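Local coordinates for protein VMB-1 (Vibrio alginolyticus, PDB 6JV4) that is a zinc-dependent metallo-beta-lactamase of subclass B1 that probably hydrolyses the beta-lactam ring of antibiotics to give substituted beta-amino acids, at residues K28-W33 with T54-Q59; G40-V43 with E48-M51; Q63-I68 with L73-A78. All blocks are in the same frame, centred on the assembly; numbering follows the deposited sequence.

Contact 1: K28-W33 with T54-Q59; sequences KRVEPW and TPWTTQ
Two groups hold Lys28 NZ: the backbone oxygen of Trp56, which lies 2.8 Å from NZ, and the carboxylate of Glu85, with which it forms a salt bridge. The ammonium comes to Trp56 O from above the carbonyl plane, 38° out of it. To get there the lysine runs along one face of the indole of the same tryptophan. Its CB lies over the six-membered ring and CG over the ring fusion, while CD makes a CH-pi contact 3.6 Å from the centroid of the five-membered ring, nearly on the ring normal. CE, still beside the five-membered ring, also meets Thr57 CG2 at 3.8 Å. This reach depends on a chain that stays extended beyond CG. Val30 CG2 approaches Trp56 CH2 obliquely, at 3.6 Å. Thr57 OG1 turns to Gly60 N and caps the helix that follows. The lysine's aliphatic chain lines one face of the indole, and the indole itself touches the side chains of the zinc ligands Asp86 and His205. Ile36 and Ala38 of strand 36-45 also pack on it, so the contact fastens the turn between strand 48-52 and helix 58-70 to strand 21-30.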
# COMPACT_ATOMS: atom_id res chain seq x y z
N LYS A 28 10.05 -11.09 -0.92
CA LYS A 28 11.35 -10.97 -1.62
C LYS A 28 12.43 -10.87 -0.57
O LYS A 28 12.13 -10.40 0.51
CB LYS A 28 11.44 -9.73 -2.52
CG LYS A 28 10.83 -9.87 -3.91
CD LYS A 28 11.25 -8.85 -4.99
CE LYS A 28 10.60 -9.26 -6.31
NZ LYS A 28 10.46 -8.17 -7.31
N ARG A 29 13.64 -11.30 -0.91
CA ARG A 29 14.82 -11.04 -0.08
C ARG A 29 15.32 -9.65 -0.44
O ARG A 29 15.58 -9.37 -1.63
CB ARG A 29 15.90 -12.11 -0.29
CG ARG A 29 17.18 -11.86 0.50
CD ARG A 29 18.08 -13.07 0.44
NE ARG A 29 19.39 -12.67 0.90
CZ ARG A 29 20.46 -13.47 0.95
NH1 ARG A 29 20.38 -14.74 0.58
NH2 ARG A 29 21.62 -12.97 1.37
N VAL A 30 15.45 -8.82 0.56
CA VAL A 30 15.95 -7.44 0.47
C VAL A 30 17.09 -7.30 1.49
O VAL A 30 16.81 -7.24 2.66
CB VAL A 30 14.82 -6.42 0.72
CG1 VAL A 30 15.33 -5.00 0.53
CG2 VAL A 30 13.64 -6.67 -0.20
N GLU A 31 18.33 -7.12 1.03
CA GLU A 31 19.47 -6.91 1.95
C GLU A 31 19.35 -5.51 2.56
O GLU A 31 18.99 -4.55 1.87
CB GLU A 31 20.78 -7.06 1.17
CG GLU A 31 21.08 -8.52 0.81
CD GLU A 31 21.20 -9.33 2.09
OE1 GLU A 31 22.03 -8.96 2.92
OE2 GLU A 31 20.39 -10.27 2.30
N PRO A 32 19.74 -5.33 3.82
CA PRO A 32 20.20 -6.43 4.67
C PRO A 32 19.17 -7.14 5.55
O PRO A 32 19.57 -7.90 6.42
CB PRO A 32 21.13 -5.65 5.63
CG PRO A 32 20.35 -4.37 5.86
CD PRO A 32 19.86 -4.02 4.48
N TRP A 33 17.87 -6.92 5.34
CA TRP A 33 16.85 -7.48 6.27
C TRP A 33 16.53 -8.94 5.98
O TRP A 33 15.85 -9.51 6.81
CB TRP A 33 15.56 -6.68 6.23
CG TRP A 33 15.87 -5.33 6.74
CD1 TRP A 33 16.13 -4.93 8.02
CD2 TRP A 33 16.17 -4.23 5.89
NE1 TRP A 33 16.49 -3.62 8.03
CE2 TRP A 33 16.53 -3.17 6.73
CE3 TRP A 33 16.11 -4.08 4.51
CZ2 TRP A 33 16.90 -1.94 6.22
CZ3 TRP A 33 16.45 -2.85 4.01
CH2 TRP A 33 16.81 -1.81 4.86
N THR A 54 0.52 -3.28 -6.30
CA THR A 54 0.72 -4.51 -7.08
C THR A 54 1.50 -5.51 -6.22
O THR A 54 2.35 -5.13 -5.39
CB THR A 54 1.38 -4.20 -8.43
OG1 THR A 54 2.63 -3.53 -8.24
CG2 THR A 54 0.51 -3.36 -9.33
N PRO A 55 1.27 -6.81 -6.45
CA PRO A 55 2.17 -7.84 -5.95
C PRO A 55 3.62 -7.56 -6.37
O PRO A 55 3.86 -6.88 -7.37
CB PRO A 55 1.64 -9.11 -6.62
CG PRO A 55 0.18 -8.82 -6.75
CD PRO A 55 0.14 -7.38 -7.22
N TRP A 56 4.55 -8.04 -5.57
CA TRP A 56 5.99 -7.67 -5.71
C TRP A 56 6.66 -8.33 -6.92
O TRP A 56 7.70 -7.83 -7.35
CB TRP A 56 6.68 -8.01 -4.40
CG TRP A 56 7.86 -7.18 -4.07
CD1 TRP A 56 8.57 -6.32 -4.84
CD2 TRP A 56 8.47 -7.16 -2.77
NE1 TRP A 56 9.57 -5.74 -4.09
CE2 TRP A 56 9.52 -6.25 -2.83
CE3 TRP A 56 8.19 -7.84 -1.59
CZ2 TRP A 56 10.32 -5.99 -1.72
CZ3 TRP A 56 9.00 -7.59 -0.50
CH2 TRP A 56 10.01 -6.65 -0.58
N THR A 57 6.01 -9.25 -7.60
CA THR A 57 6.55 -9.87 -8.82
C THR A 57 5.50 -9.76 -9.92
O THR A 57 4.28 -9.77 -9.64
CB THR A 57 7.01 -11.33 -8.65
OG1 THR A 57 5.88 -12.17 -8.65
CG2 THR A 57 7.85 -11.58 -7.42
N THR A 58 5.99 -9.63 -11.14
CA THR A 58 5.11 -9.57 -12.33
C THR A 58 4.34 -10.90 -12.44
O THR A 58 3.13 -10.84 -12.77
CB THR A 58 5.93 -9.22 -13.58
OG1 THR A 58 6.58 -7.97 -13.34
CG2 THR A 58 5.06 -9.05 -14.80
N GLN A 59 4.96 -12.04 -12.13
CA GLN A 59 4.22 -13.33 -12.19
C GLN A 59 3.05 -13.25 -11.20
O GLN A 59 1.94 -13.65 -11.54
CB GLN A 59 5.17 -14.51 -12.01
CG GLN A 59 6.18 -14.64 -13.16
CD GLN A 59 5.50 -14.87 -14.51
OE1 GLN A 59 4.56 -15.67 -14.62
NE2 GLN A 59 5.93 -14.14 -15.54

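Contact 2: G40-V43 with E48-M51; sequences GLVV and EAHM
His50 meets Val43 through both backbone and ring edge. Starting at the base of the histidine, CB lies 3.7 Å from Val43 O; CG is a little farther from that oxygen, and CD2 swings back to 3.6 Å from Val43 O, which sits at the rim of the imidazole, in its plane. With CG beside the backbone N (chi1 -56°), the ring is carried out alongside the Val43 carbonyl, and its rotation about CB-CG brings the CD2 edge to that oxygen. On the far part of the ring CE1 packs on Lys76, and ND1 is hydrogen-bonded to Ser77 OG, both residues of the next strand.

The backbones run antiparallel. Val43 N gives a nearly straight bond to His50 O (2.8 Å, 167° at the hydrogen), in the carbonyl plane. The return bond, from His50 N to Val43 O, is equally short but bent to 130° and weak. Val43 O also receives a CA-H...O contact from Ala49 CA at 3.3 Å, and His50 O receives one from Val42 CA. Val42 and Met51 form the neighbouring non-hydrogen-bonded pair; both side chains leave on the face packed by Leu64 of helix 58-70. Val42 CG1 is 4.2 Å from Ala49 CB on that side. Val43 and His50 occupy the other face, where Ile131 touches both and Leu153 of the second sheet meets Val43. Both faces of the hairpin are therefore largely apolar; the polar group on the Val43 side is the buried imidazole of His50, whose ND1 is satisfied by the Ser77 hydroxyl.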
# COMPACT_ATOMS: atom_id res chain seq x y z
N GLY A 40 -0.66 -6.11 -0.22
CA GLY A 40 -1.57 -5.08 -0.76
C GLY A 40 -2.99 -5.60 -0.61
O GLY A 40 -3.18 -6.68 0.03
N LEU A 41 -3.94 -4.94 -1.25
CA LEU A 41 -5.35 -5.34 -1.15
C LEU A 41 -5.96 -5.50 -2.54
O LEU A 41 -5.54 -4.85 -3.50
CB LEU A 41 -6.17 -4.37 -0.31
CG LEU A 41 -5.68 -4.12 1.13
CD1 LEU A 41 -6.61 -3.13 1.79
CD2 LEU A 41 -5.67 -5.41 1.95
N VAL A 42 -7.03 -6.27 -2.57
CA VAL A 42 -8.02 -6.25 -3.68
C VAL A 42 -9.35 -5.86 -3.06
O VAL A 42 -9.74 -6.49 -2.06
CB VAL A 42 -8.12 -7.60 -4.40
CG1 VAL A 42 -9.22 -7.55 -5.41
CG2 VAL A 42 -6.81 -8.02 -5.05
N VAL A 43 -9.93 -4.80 -3.58
CA VAL A 43 -11.23 -4.28 -3.10
C VAL A 43 -12.25 -4.54 -4.20
O VAL A 43 -12.04 -4.12 -5.37
CB VAL A 43 -11.15 -2.82 -2.66
CG1 VAL A 43 -12.50 -2.31 -2.16
CG2 VAL A 43 -10.09 -2.64 -1.60
N GLU A 48 -16.83 -4.99 -10.04
CA GLU A 48 -15.53 -4.35 -10.35
C GLU A 48 -14.56 -4.64 -9.20
O GLU A 48 -14.96 -4.67 -8.04
CB GLU A 48 -15.72 -2.86 -10.58
CG GLU A 48 -16.71 -2.56 -11.70
CD GLU A 48 -16.93 -1.08 -11.92
OE1 GLU A 48 -16.84 -0.30 -10.95
OE2 GLU A 48 -17.22 -0.72 -13.08
N ALA A 49 -13.31 -4.88 -9.55
CA ALA A 49 -12.25 -5.08 -8.55
C ALA A 49 -11.19 -4.01 -8.76
O ALA A 49 -10.99 -3.51 -9.89
CB ALA A 49 -11.61 -6.44 -8.70
N HIS A 50 -10.47 -3.75 -7.67
CA HIS A 50 -9.47 -2.68 -7.63
C HIS A 50 -8.28 -3.17 -6.83
O HIS A 50 -8.50 -3.84 -5.81
CB HIS A 50 -10.08 -1.44 -7.02
CG HIS A 50 -11.31 -0.97 -7.70
ND1 HIS A 50 -11.27 -0.00 -8.67
CD2 HIS A 50 -12.61 -1.29 -7.53
CE1 HIS A 50 -12.51 0.26 -9.07
NE2 HIS A 50 -13.34 -0.50 -8.38
N MET A 51 -7.08 -2.88 -7.28
CA MET A 51 -5.85 -3.22 -6.51
C MET A 51 -5.39 -2.02 -5.71
O MET A 51 -5.37 -0.87 -6.24
CB MET A 51 -4.71 -3.65 -7.43
CG MET A 51 -4.96 -4.89 -8.12
SD MET A 51 -3.41 -5.30 -9.04
CE MET A 51 -4.15 -6.43 -10.22

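Contact 3: Q63-I68 with L73-A78; sequences QLIEWI and LTIKSA
Ile68 meets both Leu73 and Ile75, and apolar contacts make up most of the join. Its CG2 branch lies 3.7 Å from Leu73 CB, while the longer arm ends with CD1 4.2 Å from Ile75 CD1. The two isoleucine side chains cross at about a right angle, touching through their terminal methyls. Ile75 spreads its branches to serve two helix residues: CG1 stands opposite the backbone N (chi1 171°) and leads to Ile68, whereas CG2 comes within 4.5 Å of Ile65 CG2, a loose contact one helical turn earlier.

The polar part is confined to the backbone. Leu73 N gives a long, weak hydrogen bond to Ile68 O, 3.3 Å away with 151° at the hydrogen. Leu73 CB closes on the same oxygen to 3.4 Å, so this carbonyl has the base of the leucine directly beside it.

From the sheet, Ala49 and Val42 touch Ile68, and Met51 touches Ile65, continuing the hydrophobic layer beneath the helix. Helix 58-70 here lies against the sheet and returns into strand 74-79 through a short turn, completing the beta-alpha-beta crossover from strand 48-52 that belongs to the alpha-beta/beta-alpha sandwich of metallo-beta-lactamases.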
# COMPACT_ATOMS: atom_id res chain seq x y z
N GLN A 63 -0.92 -13.51 -11.99
CA GLN A 63 -1.73 -14.54 -11.28
C GLN A 63 -2.92 -13.87 -10.57
O GLN A 63 -4.05 -14.43 -10.58
CB GLN A 63 -0.88 -15.32 -10.30
CG GLN A 63 0.15 -16.21 -10.99
CD GLN A 63 1.28 -16.56 -10.05
OE1 GLN A 63 1.22 -16.27 -8.86
NE2 GLN A 63 2.32 -17.23 -10.55
N LEU A 64 -2.68 -12.68 -10.01
CA LEU A 64 -3.76 -11.96 -9.29
C LEU A 64 -4.84 -11.55 -10.31
O LEU A 64 -6.04 -11.70 -9.99
CB LEU A 64 -3.19 -10.73 -8.58
CG LEU A 64 -4.22 -9.97 -7.74
CD1 LEU A 64 -4.91 -10.87 -6.73
CD2 LEU A 64 -3.57 -8.77 -7.05
N ILE A 65 -4.45 -11.03 -11.46
CA ILE A 65 -5.43 -10.64 -12.53
C ILE A 65 -6.22 -11.88 -12.95
O ILE A 65 -7.48 -11.80 -13.06
CB ILE A 65 -4.70 -9.96 -13.69
CG1 ILE A 65 -4.23 -8.56 -13.28
CG2 ILE A 65 -5.54 -9.91 -14.96
CD1 ILE A 65 -3.19 -8.01 -14.19
N GLU A 66 -5.56 -13.02 -13.12
CA GLU A 66 -6.26 -14.29 -13.51
C GLU A 66 -7.29 -14.63 -12.43
O GLU A 66 -8.43 -15.01 -12.77
CB GLU A 66 -5.27 -15.44 -13.71
CG GLU A 66 -4.45 -15.32 -14.97
CD GLU A 66 -3.12 -16.09 -15.01
OE1 GLU A 66 -2.26 -15.74 -15.87
OE2 GLU A 66 -2.94 -17.04 -14.18
N TRP A 67 -6.92 -14.57 -11.16
CA TRP A 67 -7.82 -14.93 -10.04
C TRP A 67 -9.02 -14.01 -10.01
O TRP A 67 -10.15 -14.52 -9.86
CB TRP A 67 -7.09 -14.88 -8.71
CG TRP A 67 -7.95 -15.16 -7.52
CD1 TRP A 67 -8.24 -16.37 -6.97
CD2 TRP A 67 -8.55 -14.18 -6.66
NE1 TRP A 67 -8.99 -16.21 -5.83
CE2 TRP A 67 -9.21 -14.88 -5.63
CE3 TRP A 67 -8.63 -12.78 -6.69
CZ2 TRP A 67 -9.91 -14.23 -4.61
CZ3 TRP A 67 -9.34 -12.14 -5.69
CH2 TRP A 67 -9.99 -12.86 -4.68
N ILE A 68 -8.79 -12.70 -10.16
CA ILE A 68 -9.90 -11.70 -10.18
C ILE A 68 -10.87 -12.05 -11.31
O ILE A 68 -12.08 -12.12 -11.05
CB ILE A 68 -9.35 -10.27 -10.28
CG1 ILE A 68 -8.61 -9.88 -9.00
CG2 ILE A 68 -10.48 -9.28 -10.59
CD1 ILE A 68 -7.89 -8.57 -9.11
N LEU A 73 -15.08 -11.06 -12.08
CA LEU A 73 -14.89 -9.60 -11.83
C LEU A 73 -14.05 -8.97 -12.94
O LEU A 73 -13.26 -9.67 -13.58
CB LEU A 73 -14.20 -9.46 -10.48
CG LEU A 73 -14.92 -10.08 -9.28
CD1 LEU A 73 -14.04 -10.03 -8.04
CD2 LEU A 73 -16.26 -9.39 -9.02
N THR A 74 -14.26 -7.67 -13.18
CA THR A 74 -13.45 -6.81 -14.06
C THR A 74 -12.44 -6.03 -13.20
O THR A 74 -12.87 -5.31 -12.28
CB THR A 74 -14.32 -5.80 -14.82
OG1 THR A 74 -15.20 -6.62 -15.58
CG2 THR A 74 -13.55 -4.93 -15.78
N ILE A 75 -11.16 -6.13 -13.53
CA ILE A 75 -10.13 -5.31 -12.84
C ILE A 75 -10.18 -3.91 -13.45
O ILE A 75 -9.73 -3.73 -14.60
CB ILE A 75 -8.77 -6.04 -12.88
CG1 ILE A 75 -7.67 -5.11 -12.37
CG2 ILE A 75 -8.45 -6.60 -14.27
CD1 ILE A 75 -7.76 -4.80 -10.91
N LYS A 76 -10.70 -2.95 -12.70
CA LYS A 76 -11.03 -1.57 -13.14
C LYS A 76 -9.84 -0.63 -12.94
O LYS A 76 -9.58 0.23 -13.80
CB LYS A 76 -12.23 -0.99 -12.39
CG LYS A 76 -13.57 -1.31 -13.03
CD LYS A 76 -13.71 -0.69 -14.42
CE LYS A 76 -14.99 -1.10 -15.11
NZ LYS A 76 -15.12 -0.44 -16.43
N SER A 77 -9.20 -0.71 -11.79
CA SER A 77 -8.13 0.28 -11.54
C SER A 77 -7.24 -0.22 -10.41
O SER A 77 -7.62 -1.15 -9.73
CB SER A 77 -8.70 1.64 -11.22
OG SER A 77 -9.31 1.64 -9.92
N ALA A 78 -6.08 0.40 -10.28
CA ALA A 78 -5.15 0.16 -9.17
C ALA A 78 -4.68 1.51 -8.67
O ALA A 78 -4.49 2.45 -9.48
CB ALA A 78 -4.01 -0.69 -9.61

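Contacts 2 and 3 are close neighbours, centres 7 Å apart, in the larger sheet. Strands 48-52 and 74-79 lie side by side there, with Ala49 N 2.8 Å from Thr74 O, a probable hydrogen bond. Contact 1 is farther off, its centre about 19 Å from that of contact 2 and about 20 Å from that of contact 3. Contact 2 is nested inside the loop that contact 1 closes. Contacts 1 and 3 both use helix 58-70 and touch directly, Pro55 CG of the preceding loop lying 3.8 Å from Leu64 CD2. Contact 1 borders the active site: the Trp56 side chain is about 6 Å from a zinc ion and about 4 Å from a citrate, probably from the crystallisation liquor.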